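Local coordinates for mandelate racemase/muconate lactonizing enzyme family protein (Bradyrhizobium sp. ORS 278, PDB 3TOY) that is of undefined function but belongs to the mandelate racemase/muconate lactonizing enzyme family and binds calcium in its barrel domain, at residues 184-189 / 337-342; 158-163 / 243-248; 323-328 / 352-357. All blocks are in the same frame, centred on the assembly; numbering follows the deposited sequence.

Contact 1 of 3, residues 184-189 / 337-342; sequences FRAIKS and AHFLEV. With P4C (O-acetaldehydyl-hexaethylene glycol), chain R.
Lys188 and Glu341 form the polar link between residues 184-189 and 337-342, a salt bridge of 3.0 Å from Lys188 NZ to Glu341 OE2. The lysine starts anti to its backbone N and bends at its third torsion (chi3 79°), whereas the glutamate chain is extended, and the two side chains meet at about a right angle. The ammonium group stands over the carboxylate, 66° out of its plane. Both charges are buried and have further partners: Lys188 NZ also pairs with Glu245 and Tyr160 OH, while Glu341 OE2 bonds to Ser162 OG and its OE1 to the backbone N of Ile322.

The remaining contacts are apolar. Ala186 CB lies 3.9 Å from Phe339 CE2, approaching the ring obliquely. The ligand o-acetaldehydyl-hexaethylene glycol sets C8 over one face of the same ring, and its O10 comes within 3.6 Å of Phe339 CZ. At the far end of the contact, Val342 CB sits 4.0 Å from Phe184 CZ, close to the plane of the phenyl ring and at its edge.

Ala186 and Phe339 have CA atoms 9.4 Å apart, a spacing bridged by side chains. Strand 157-162 pairs in parallel with both 186-190 and 340-342 and so separates them in the barrel sheet, while Met217 of strand 215-219 also packs on Ala186, Lys188 and Phe339.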
loop_
_atom_site.group_PDB
_atom_site.type_symbol
_atom_site.label_atom_id
_atom_site.label_comp_id
_atom_site.label_asym_id
_atom_site.label_seq_id
_atom_site.Cartn_x
_atom_site.Cartn_y
_atom_site.Cartn_z
ATOM N N PHE A 184 24.318 -36.590 -10.811
ATOM C CA PHE A 184 23.588 -35.296 -10.854
ATOM C C PHE A 184 22.122 -35.497 -11.220
ATOM O O PHE A 184 21.812 -36.239 -12.148
ATOM C CB PHE A 184 24.218 -34.349 -11.879
ATOM C CG PHE A 184 25.412 -33.595 -11.360
ATOM C CD1 PHE A 184 25.263 -32.612 -10.389
ATOM C CD2 PHE A 184 26.684 -33.854 -11.851
ATOM C CE1 PHE A 184 26.355 -31.909 -9.904
ATOM C CE2 PHE A 184 27.791 -33.154 -11.374
ATOM C CZ PHE A 184 27.628 -32.178 -10.398
ATOM N N ARG A 185 21.229 -34.829 -10.495
ATOM C CA ARG A 185 19.806 -34.887 -10.788
ATOM C C ARG A 185 19.283 -33.493 -11.156
ATOM O O ARG A 185 18.088 -33.259 -11.159
ATOM C CB ARG A 185 19.033 -35.431 -9.575
ATOM C CG ARG A 185 19.297 -36.909 -9.244
ATOM C CD ARG A 185 18.659 -37.864 -10.263
ATOM N NE ARG A 185 19.572 -38.186 -11.360
ATOM C CZ ARG A 185 20.315 -39.291 -11.427
ATOM N NH1 ARG A 185 20.245 -40.208 -10.467
ATOM N NH2 ARG A 185 21.129 -39.483 -12.458
ATOM N N ALA A 186 20.200 -32.580 -11.457
ATOM C CA ALA A 186 19.857 -31.207 -11.809
ATOM C C ALA A 186 20.981 -30.619 -12.657
ATOM O O ALA A 186 22.157 -30.811 -12.338
ATOM C CB ALA A 186 19.641 -30.382 -10.531
ATOM N N ILE A 187 20.607 -29.922 -13.737
ATOM C CA ILE A 187 21.521 -29.329 -14.716
ATOM C C ILE A 187 21.118 -27.872 -14.985
ATOM O O ILE A 187 19.938 -27.600 -15.190
ATOM C CB ILE A 187 21.406 -30.052 -16.080
ATOM C CG1 ILE A 187 21.759 -31.540 -15.933
ATOM C CG2 ILE A 187 22.328 -29.427 -17.093
ATOM C CD1 ILE A 187 23.206 -31.751 -15.538
ATOM N N LYS A 188 22.085 -26.958 -15.016
ATOM C CA LYS A 188 21.804 -25.571 -15.409
ATOM C C LYS A 188 22.495 -25.242 -16.717
ATOM O O LYS A 188 23.651 -25.617 -16.931
ATOM C CB LYS A 188 22.242 -24.575 -14.337
ATOM C CG LYS A 188 21.884 -23.097 -14.683
ATOM C CD LYS A 188 22.023 -22.221 -13.448
ATOM C CE LYS A 188 23.469 -21.853 -13.168
ATOM N NZ LYS A 188 23.596 -20.991 -11.961
ATOM N N SER A 189 21.782 -24.553 -17.602
ATOM C CA SER A 189 22.390 -24.041 -18.816
ATOM C C SER A 189 22.101 -22.538 -18.990
ATOM O O SER A 189 21.447 -21.932 -18.131
ATOM C CB SER A 189 21.896 -24.832 -20.017
ATOM O OG SER A 189 22.693 -24.529 -21.155
ATOM N N ALA A 337 18.561 -23.766 3.111
ATOM C CA ALA A 337 19.473 -24.332 2.115
ATOM C C ALA A 337 18.745 -25.044 0.975
ATOM O O ALA A 337 17.835 -25.837 1.198
ATOM C CB ALA A 337 20.480 -25.313 2.778
ATOM N N HIS A 338 19.203 -24.801 -0.244
ATOM C CA HIS A 338 18.527 -25.308 -1.432
ATOM C C HIS A 338 19.558 -26.111 -2.241
ATOM O O HIS A 338 19.736 -27.307 -1.982
ATOM C CB HIS A 338 17.907 -24.113 -2.200
ATOM C CG HIS A 338 16.975 -24.495 -3.312
ATOM N ND1 HIS A 338 16.531 -23.579 -4.246
ATOM C CD2 HIS A 338 16.385 -25.673 -3.634
ATOM C CE1 HIS A 338 15.704 -24.175 -5.089
ATOM N NE2 HIS A 338 15.601 -25.449 -4.744
ATOM N N PHE A 339 20.247 -25.485 -3.182
ATOM C CA PHE A 339 21.255 -26.199 -4.016
ATOM C C PHE A 339 22.675 -25.653 -3.844
ATOM O O PHE A 339 22.867 -24.468 -3.595
ATOM C CB PHE A 339 20.926 -26.045 -5.496
ATOM C CG PHE A 339 19.984 -27.061 -6.025
ATOM C CD1 PHE A 339 18.669 -26.713 -6.307
ATOM C CD2 PHE A 339 20.413 -28.366 -6.294
ATOM C CE1 PHE A 339 17.786 -27.648 -6.818
ATOM C CE2 PHE A 339 19.530 -29.306 -6.820
ATOM C CZ PHE A 339 18.219 -28.945 -7.086
ATOM N N LEU A 340 23.664 -26.534 -4.024
ATOM C CA LEU A 340 25.055 -26.123 -4.189
ATOM C C LEU A 340 25.381 -26.163 -5.691
ATOM O O LEU A 340 25.114 -27.172 -6.369
ATOM C CB LEU A 340 25.983 -27.044 -3.354
ATOM C CG LEU A 340 27.495 -26.722 -3.396
ATOM C CD1 LEU A 340 28.166 -27.177 -2.102
ATOM C CD2 LEU A 340 28.193 -27.343 -4.610
ATOM N N GLU A 341 25.892 -25.050 -6.228
ATOM C CA GLU A 341 26.267 -24.966 -7.642
ATOM C C GLU A 341 27.646 -25.572 -7.889
ATOM O O GLU A 341 28.643 -25.105 -7.328
ATOM C CB GLU A 341 26.352 -23.510 -8.118
ATOM C CG GLU A 341 26.645 -23.392 -9.632
ATOM C CD GLU A 341 26.647 -21.960 -10.138
ATOM O OE1 GLU A 341 26.839 -21.017 -9.325
ATOM O OE2 GLU A 341 26.466 -21.788 -11.355
ATOM N N VAL A 342 27.714 -26.568 -8.761
ATOM C CA VAL A 342 29.022 -27.145 -9.079
ATOM C C VAL A 342 29.526 -26.597 -10.389
ATOM O O VAL A 342 29.019 -26.946 -11.458
ATOM C CB VAL A 342 28.982 -28.677 -9.158
ATOM C CG1 VAL A 342 30.347 -29.219 -9.631
ATOM C CG2 VAL A 342 28.608 -29.268 -7.808
HETATM O O1 P4C R . 11.279 -24.835 -2.311
HETATM C C2 P4C R . 12.655 -25.239 -2.242
HETATM C C3 P4C R . 12.797 -26.583 -1.533
HETATM O O4 P4C R . 14.169 -26.705 -1.141
HETATM C C5 P4C R . 14.491 -27.945 -0.501
HETATM C C6 P4C R . 15.870 -28.443 -0.953
HETATM O O7 P4C R . 15.735 -29.096 -2.216
HETATM C C8 P4C R . 16.954 -29.479 -2.877
HETATM C C9 P4C R . 16.777 -30.903 -3.429
HETATM O O10 P4C R . 16.364 -30.959 -4.794
HETATM C C11 P4C R . 15.626 -32.154 -5.121
HETATM C C12 P4C R . 14.139 -32.012 -4.800
HETATM O O13 P4C R . 13.313 -32.277 -5.941
HETATM C C14 P4C R . 11.996 -31.712 -5.853
HETATM C C15 P4C R . 11.892 -30.342 -6.532
HETATM O O16 P4C R . 11.114 -30.368 -7.740
HETATM C C17 P4C R . 11.399 -29.280 -8.635
HETATM C C18 P4C R . 10.940 -29.567 -10.069
HETATM O O19 P4C R . 11.939 -30.301 -10.794
HETATM C C20 P4C R . 11.406 -31.109 -11.848
HETATM C C21 P4C R . 12.412 -32.180 -12.272
HETATM O O22 P4C R . 12.498 -33.226 -11.297
#

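Contact 2 of 3, residues 158-163 / 243-248; sequences PAYDSY and WIEEPV. With CA (calcium ion), chain E; P4C (O-acetaldehydyl-hexaethylene glycol), chain R.
Tyr160 and Trp243 meet across the interior of the barrel domain of this enolase-superfamily fold, from strands 157-162 and 243-245, which are not neighbours in the sheet. The tight part is an offset edge-to-face aromatic pair: the edge of Trp243 is directed at the face of Tyr160, with planes at 87° and the centroids of the Tyr160 ring and the six-membered ring of Trp243 5.5 Å apart. The closest carbons are Tyr160 CE2 and Trp243 CH2, at 3.7 Å. Both side chains set CG between the backbone N and the carbonyl carbon, a crowded position that sends each ring toward the other strand.

Beyond the rings the contact loosens into a hydrated metal site. Tyr160 OH stands 4.3 Å from Glu245 OE1, and both are held by Lys188 NZ. Calcium is bound by Glu245 OE2 together with Asp219, Glu271 and waters; one of these waters donates to Glu246 OE1. While OE2 binds the metal, Glu245 OE1 takes bonds from Lys188 NZ and Trp243 NE1. Trp243 NE1 donates to the anti lone pair of Glu245 OE1 over 2.8 Å, with the acceptor tilted 25° from the indole plane.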
loop_
_atom_site.group_PDB
_atom_site.type_symbol
_atom_site.label_atom_id
_atom_site.label_comp_id
_atom_site.label_asym_id
_atom_site.label_seq_id
_atom_site.Cartn_x
_atom_site.Cartn_y
_atom_site.Cartn_z
ATOM N N PRO A 158 22.468 -31.285 -1.877
ATOM C CA PRO A 158 22.132 -31.484 -3.287
ATOM C C PRO A 158 22.860 -30.478 -4.173
ATOM O O PRO A 158 22.985 -29.290 -3.819
ATOM C CB PRO A 158 20.611 -31.268 -3.338
ATOM C CG PRO A 158 20.133 -31.460 -1.922
ATOM C CD PRO A 158 21.288 -31.060 -1.031
ATOM N N ALA A 159 23.342 -30.958 -5.314
ATOM C CA ALA A 159 24.118 -30.146 -6.216
ATOM C C ALA A 159 23.539 -30.165 -7.622
ATOM O O ALA A 159 22.821 -31.105 -8.013
ATOM C CB ALA A 159 25.584 -30.638 -6.243
ATOM N N TYR A 160 23.858 -29.135 -8.392
ATOM C CA TYR A 160 23.569 -29.186 -9.810
ATOM C C TYR A 160 24.805 -28.843 -10.598
ATOM O O TYR A 160 25.691 -28.125 -10.128
ATOM C CB TYR A 160 22.420 -28.257 -10.219
ATOM C CG TYR A 160 22.707 -26.783 -10.042
ATOM C CD1 TYR A 160 23.280 -26.034 -11.073
ATOM C CD2 TYR A 160 22.375 -26.130 -8.856
ATOM C CE1 TYR A 160 23.541 -24.685 -10.923
ATOM C CE2 TYR A 160 22.648 -24.780 -8.686
ATOM C CZ TYR A 160 23.211 -24.067 -9.730
ATOM O OH TYR A 160 23.435 -22.729 -9.571
ATOM N N ASP A 161 24.840 -29.358 -11.824
ATOM C CA ASP A 161 25.991 -29.192 -12.689
ATOM C C ASP A 161 25.783 -27.986 -13.607
ATOM O O ASP A 161 24.813 -27.917 -14.363
ATOM C CB ASP A 161 26.190 -30.480 -13.511
ATOM C CG ASP A 161 27.644 -30.719 -13.894
ATOM O OD1 ASP A 161 28.535 -29.963 -13.440
ATOM O OD2 ASP A 161 27.893 -31.684 -14.653
ATOM N N SER A 162 26.708 -27.046 -13.541
ATOM C CA SER A 162 26.500 -25.748 -14.117
ATOM C C SER A 162 27.265 -25.598 -15.424
ATOM O O SER A 162 28.497 -25.597 -15.433
ATOM C CB SER A 162 26.905 -24.689 -13.077
ATOM O OG SER A 162 26.530 -23.389 -13.477
ATOM N N TYR A 163 26.526 -25.448 -16.519
ATOM C CA TYR A 163 27.103 -25.346 -17.849
ATOM C C TYR A 163 26.882 -23.990 -18.512
ATOM O O TYR A 163 26.079 -23.171 -18.050
ATOM C CB TYR A 163 26.516 -26.436 -18.734
ATOM C CG TYR A 163 26.935 -27.834 -18.323
ATOM C CD1 TYR A 163 28.115 -28.398 -18.807
ATOM C CD2 TYR A 163 26.146 -28.598 -17.483
ATOM C CE1 TYR A 163 28.499 -29.686 -18.441
ATOM C CE2 TYR A 163 26.523 -29.886 -17.108
ATOM C CZ TYR A 163 27.699 -30.422 -17.594
ATOM O OH TYR A 163 28.073 -31.700 -17.228
ATOM N N TRP A 243 14.074 -22.968 -12.094
ATOM C CA TRP A 243 14.201 -21.511 -11.888
ATOM C C TRP A 243 14.741 -20.800 -13.113
ATOM O O TRP A 243 15.333 -21.438 -14.014
ATOM C CB TRP A 243 15.030 -21.196 -10.625
ATOM C CG TRP A 243 16.556 -21.351 -10.693
ATOM C CD1 TRP A 243 17.415 -20.852 -11.639
ATOM C CD2 TRP A 243 17.373 -21.968 -9.692
ATOM N NE1 TRP A 243 18.730 -21.143 -11.286
ATOM C CE2 TRP A 243 18.718 -21.829 -10.095
ATOM C CE3 TRP A 243 17.091 -22.630 -8.489
ATOM C CZ2 TRP A 243 19.770 -22.338 -9.344
ATOM C CZ3 TRP A 243 18.144 -23.141 -7.748
ATOM C CH2 TRP A 243 19.467 -22.980 -8.175
ATOM N N ILE A 244 14.447 -19.502 -13.188
ATOM C CA ILE A 244 15.034 -18.613 -14.186
ATOM C C ILE A 244 15.971 -17.688 -13.440
ATOM O O ILE A 244 15.538 -16.979 -12.515
ATOM C CB ILE A 244 13.952 -17.742 -14.822
ATOM C CG1 ILE A 244 12.907 -18.645 -15.503
ATOM C CG2 ILE A 244 14.590 -16.748 -15.795
ATOM C CD1 ILE A 244 13.415 -19.309 -16.816
ATOM N N GLU A 245 17.236 -17.625 -13.867
ATOM C CA GLU A 245 18.260 -16.956 -13.073
ATOM C C GLU A 245 18.695 -15.638 -13.730
ATOM O O GLU A 245 18.925 -15.593 -14.947
ATOM C CB GLU A 245 19.435 -17.928 -12.912
ATOM C CG GLU A 245 20.601 -17.433 -12.104
ATOM C CD GLU A 245 21.610 -18.558 -11.889
ATOM O OE1 GLU A 245 21.155 -19.702 -11.625
ATOM O OE2 GLU A 245 22.832 -18.284 -11.971
ATOM N N GLU A 246 18.789 -14.575 -12.921
ATOM C CA GLU A 246 19.160 -13.224 -13.379
ATOM C C GLU A 246 18.600 -12.863 -14.749
ATOM O O GLU A 246 19.356 -12.644 -15.695
ATOM C CB GLU A 246 20.685 -13.048 -13.356
ATOM C CG GLU A 246 21.274 -12.961 -11.945
ATOM C CD GLU A 246 22.706 -12.418 -11.954
ATOM O OE1 GLU A 246 23.516 -12.910 -12.767
ATOM O OE2 GLU A 246 23.017 -11.495 -11.176
ATOM N N PRO A 247 17.264 -12.768 -14.865
ATOM C CA PRO A 247 16.677 -12.419 -16.159
ATOM C C PRO A 247 17.092 -11.036 -16.632
ATOM O O PRO A 247 17.155 -10.810 -17.834
ATOM C CB PRO A 247 15.167 -12.446 -15.893
ATOM C CG PRO A 247 15.048 -12.282 -14.400
ATOM C CD PRO A 247 16.238 -12.995 -13.837
ATOM N N VAL A 248 17.367 -10.126 -15.698
ATOM C CA VAL A 248 17.692 -8.742 -16.048
ATOM C C VAL A 248 18.903 -8.286 -15.249
ATOM O O VAL A 248 19.381 -9.029 -14.407
ATOM C CB VAL A 248 16.456 -7.822 -15.811
ATOM C CG1 VAL A 248 15.211 -8.485 -16.453
ATOM C CG2 VAL A 248 16.206 -7.611 -14.325
HETATM CA CA CA E . 24.692 -17.225 -12.846
HETATM O O1 P4C R . 11.279 -24.835 -2.311
HETATM C C2 P4C R . 12.655 -25.239 -2.242
HETATM C C3 P4C R . 12.797 -26.583 -1.533
HETATM O O4 P4C R . 14.169 -26.705 -1.141
HETATM C C5 P4C R . 14.491 -27.945 -0.501
HETATM C C6 P4C R . 15.870 -28.443 -0.953
HETATM O O7 P4C R . 15.735 -29.096 -2.216
HETATM C C8 P4C R . 16.954 -29.479 -2.877
HETATM C C9 P4C R . 16.777 -30.903 -3.429
HETATM O O10 P4C R . 16.364 -30.959 -4.794
HETATM C C11 P4C R . 15.626 -32.154 -5.121
HETATM C C12 P4C R . 14.139 -32.012 -4.800
HETATM O O13 P4C R . 13.313 -32.277 -5.941
HETATM C C14 P4C R . 11.996 -31.712 -5.853
HETATM C C15 P4C R . 11.892 -30.342 -6.532
HETATM O O16 P4C R . 11.114 -30.368 -7.740
HETATM C C17 P4C R . 11.399 -29.280 -8.635
HETATM C C18 P4C R . 10.940 -29.567 -10.069
HETATM O O19 P4C R . 11.939 -30.301 -10.794
HETATM C C20 P4C R . 11.406 -31.109 -11.848
HETATM C C21 P4C R . 12.412 -32.180 -12.272
HETATM O O22 P4C R . 12.498 -33.226 -11.297
HETATM O O HOH W 1 23.485 -15.455 -13.598
HETATM O O HOH W 2 26.113 -19.159 -12.339
#

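Contact 3 of 3, residues 323-328 / 352-357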
loop_
_atom_site.group_PDB
_atom_site.type_symbol
_atom_site.label_atom_id
_atom_site.label_comp_id
_atom_site.label_asym_id
_atom_site.label_seq_id
_atom_site.Cartn_x
_atom_site.Cartn_y
_atom_site.Cartn_z
ATOM N N LEU A 323 32.314 -21.210 -6.136
ATOM C CA LEU A 323 33.068 -21.510 -4.895
ATOM C C LEU A 323 32.454 -22.700 -4.134
ATOM O O LEU A 323 32.094 -22.591 -2.946
ATOM C CB LEU A 323 33.162 -20.267 -3.986
ATOM C CG LEU A 323 34.309 -19.272 -4.265
ATOM C CD1 LEU A 323 34.163 -18.586 -5.624
ATOM C CD2 LEU A 323 34.459 -18.243 -3.157
ATOM N N PRO A 324 32.338 -23.850 -4.808
ATOM C CA PRO A 324 31.650 -24.999 -4.212
ATOM C C PRO A 324 32.334 -25.532 -2.967
ATOM O O PRO A 324 31.669 -26.087 -2.089
ATOM C CB PRO A 324 31.675 -26.055 -5.323
ATOM C CG PRO A 324 32.757 -25.632 -6.230
ATOM C CD PRO A 324 32.830 -24.139 -6.165
ATOM N N GLU A 325 33.648 -25.375 -2.867
ATOM C CA GLU A 325 34.336 -25.924 -1.691
ATOM C C GLU A 325 33.913 -25.244 -0.391
ATOM O O GLU A 325 33.622 -25.908 0.629
ATOM C CB GLU A 325 35.861 -25.857 -1.883
ATOM C CG GLU A 325 36.325 -26.532 -3.184
ATOM C CD GLU A 325 36.315 -25.598 -4.403
ATOM O OE1 GLU A 325 35.945 -24.403 -4.274
ATOM O OE2 GLU A 325 36.682 -26.062 -5.499
ATOM N N ALA A 326 33.912 -23.917 -0.407
ATOM C CA ALA A 326 33.580 -23.145 0.771
ATOM C C ALA A 326 32.054 -23.156 0.949
ATOM O O ALA A 326 31.563 -23.167 2.064
ATOM C CB ALA A 326 34.094 -21.719 0.641
ATOM N N SER A 327 31.323 -23.165 -0.162
ATOM C CA SER A 327 29.853 -23.202 -0.081
ATOM C C SER A 327 29.353 -24.422 0.674
ATOM O O SER A 327 28.359 -24.365 1.396
ATOM C CB SER A 327 29.242 -23.149 -1.477
ATOM O OG SER A 327 29.521 -21.902 -2.079
ATOM N N ALA A 328 30.051 -25.540 0.513
ATOM C CA ALA A 328 29.663 -26.766 1.177
ATOM C C ALA A 328 29.737 -26.643 2.689
ATOM O O ALA A 328 29.114 -27.404 3.395
ATOM C CB ALA A 328 30.537 -27.910 0.694
ATOM N N GLU A 352 43.193 -31.119 -2.812
ATOM C CA GLU A 352 42.043 -32.011 -2.742
ATOM C C GLU A 352 40.842 -31.409 -3.465
ATOM O O GLU A 352 40.019 -30.717 -2.861
ATOM C CB GLU A 352 41.730 -32.354 -1.289
ATOM C CG GLU A 352 42.504 -33.583 -0.810
ATOM C CD GLU A 352 42.702 -33.620 0.690
ATOM O OE1 GLU A 352 42.320 -32.645 1.369
ATOM O OE2 GLU A 352 43.252 -34.625 1.189
ATOM N N PRO A 353 40.759 -31.656 -4.775
ATOM C CA PRO A 353 39.706 -31.111 -5.620
ATOM C C PRO A 353 38.313 -31.544 -5.163
ATOM O O PRO A 353 38.148 -32.583 -4.516
ATOM C CB PRO A 353 40.021 -31.705 -6.996
ATOM C CG PRO A 353 41.505 -31.967 -6.958
ATOM C CD PRO A 353 41.760 -32.413 -5.549
ATOM N N LEU A 354 37.315 -30.741 -5.515
ATOM C CA LEU A 354 35.930 -31.036 -5.201
ATOM C C LEU A 354 35.530 -32.414 -5.686
ATOM O O LEU A 354 35.862 -32.807 -6.793
ATOM C CB LEU A 354 35.027 -29.989 -5.873
ATOM C CG LEU A 354 33.509 -30.075 -5.630
ATOM C CD1 LEU A 354 33.165 -29.536 -4.253
ATOM C CD2 LEU A 354 32.800 -29.270 -6.696
ATOM N N ARG A 355 34.807 -33.147 -4.852
ATOM C CA ARG A 355 34.221 -34.419 -5.260
ATOM C C ARG A 355 32.689 -34.375 -5.231
ATOM O O ARG A 355 32.098 -33.878 -4.277
ATOM C CB ARG A 355 34.716 -35.544 -4.338
ATOM C CG ARG A 355 36.104 -36.076 -4.717
ATOM C CD ARG A 355 36.654 -37.088 -3.710
ATOM N NE ARG A 355 37.633 -36.491 -2.796
ATOM C CZ ARG A 355 38.793 -35.953 -3.178
ATOM N NH1 ARG A 355 39.126 -35.910 -4.464
ATOM N NH2 ARG A 355 39.619 -35.438 -2.274
ATOM N N VAL A 356 32.063 -34.907 -6.275
ATOM C CA VAL A 356 30.607 -35.043 -6.340
ATOM C C VAL A 356 30.219 -36.513 -6.273
ATOM O O VAL A 356 30.636 -37.309 -7.110
ATOM C CB VAL A 356 30.069 -34.467 -7.650
ATOM C CG1 VAL A 356 28.553 -34.617 -7.724
ATOM C CG2 VAL A 356 30.481 -33.021 -7.770
ATOM N N ILE A 357 29.414 -36.869 -5.278
ATOM C CA ILE A 357 28.960 -38.251 -5.108
ATOM C C ILE A 357 27.427 -38.351 -5.100
ATOM O O ILE A 357 26.749 -37.798 -4.210
ATOM C CB ILE A 357 29.525 -38.858 -3.791
ATOM C CG1 ILE A 357 31.056 -38.728 -3.754
ATOM C CG2 ILE A 357 29.063 -40.312 -3.610
ATOM C CD1 ILE A 357 31.672 -39.227 -2.459
HETATM O O HOH W 3 37.804 -28.233 -6.644
#
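The first turn of helix 324-330, in the barrel domain, packs against the loop 352-357 through Pro324 and Leu354. Leu354 CD2 lies 3.7 Å from both CG and CB of Pro324, and its other methyl, CD1, is 3.9 Å from Pro324 CB, so the forked end of the leucine fits against one side of the pyrrolidine ring. The two side chains cross at about a right angle. In Leu354 the first torsion, with CG anti to the backbone N (chi1 -178°), directs CG toward the helix, and the second (chi2 77°) turns the methyls onto Pro324.

Leu323 occupies the N-cap position and Pro324 follows it in the first turn, where a proline ring is readily accommodated; the Leu323 carbonyl accepts the backbone bond from Ser327 N. The helix and the loop both pack on strand 340-342: Pro324 and Ala328 touch Leu340, and Leu354 touches Val342 and, on strand 360-361, Val361.

A polar bridge flanks the apolar patch. One water donates to Glu325 OE2 at 2.7 Å and accepts from Leu354 N at 2.8 Å, joining the carboxylate to the loop backbone. The chain of Glu325 bends at its second torsion (chi2 88°), which brings OE2 to 4.3 Å from Leu354 CB. The other oxygen, OE1, ties the barrel helix to the N-terminal domain by bonding to Tyr73 OH on strand 69-75.

In the fold
Contacts 1 and 2 lie 7 Å apart between centres; the strands of contact 1, 186-190 and 340-342, flank strand 157-162 of contact 2, which pairs with both. Their segments alternate along the chain, and they meet directly in a shared polar cluster beside the metal; both also touch P4C. Contact 3 is about 13 Å from contact 1, centre to centre, and reaches it through Leu340, which packs on helix 324-330, and through Phe184 against Val356. It lies about 17 Å from contact 2 and follows that contact in the chain. The set thus runs from the calcium site at the C-terminal ends of the barrel strands, across the sheet, to the helix and loop packed outside it.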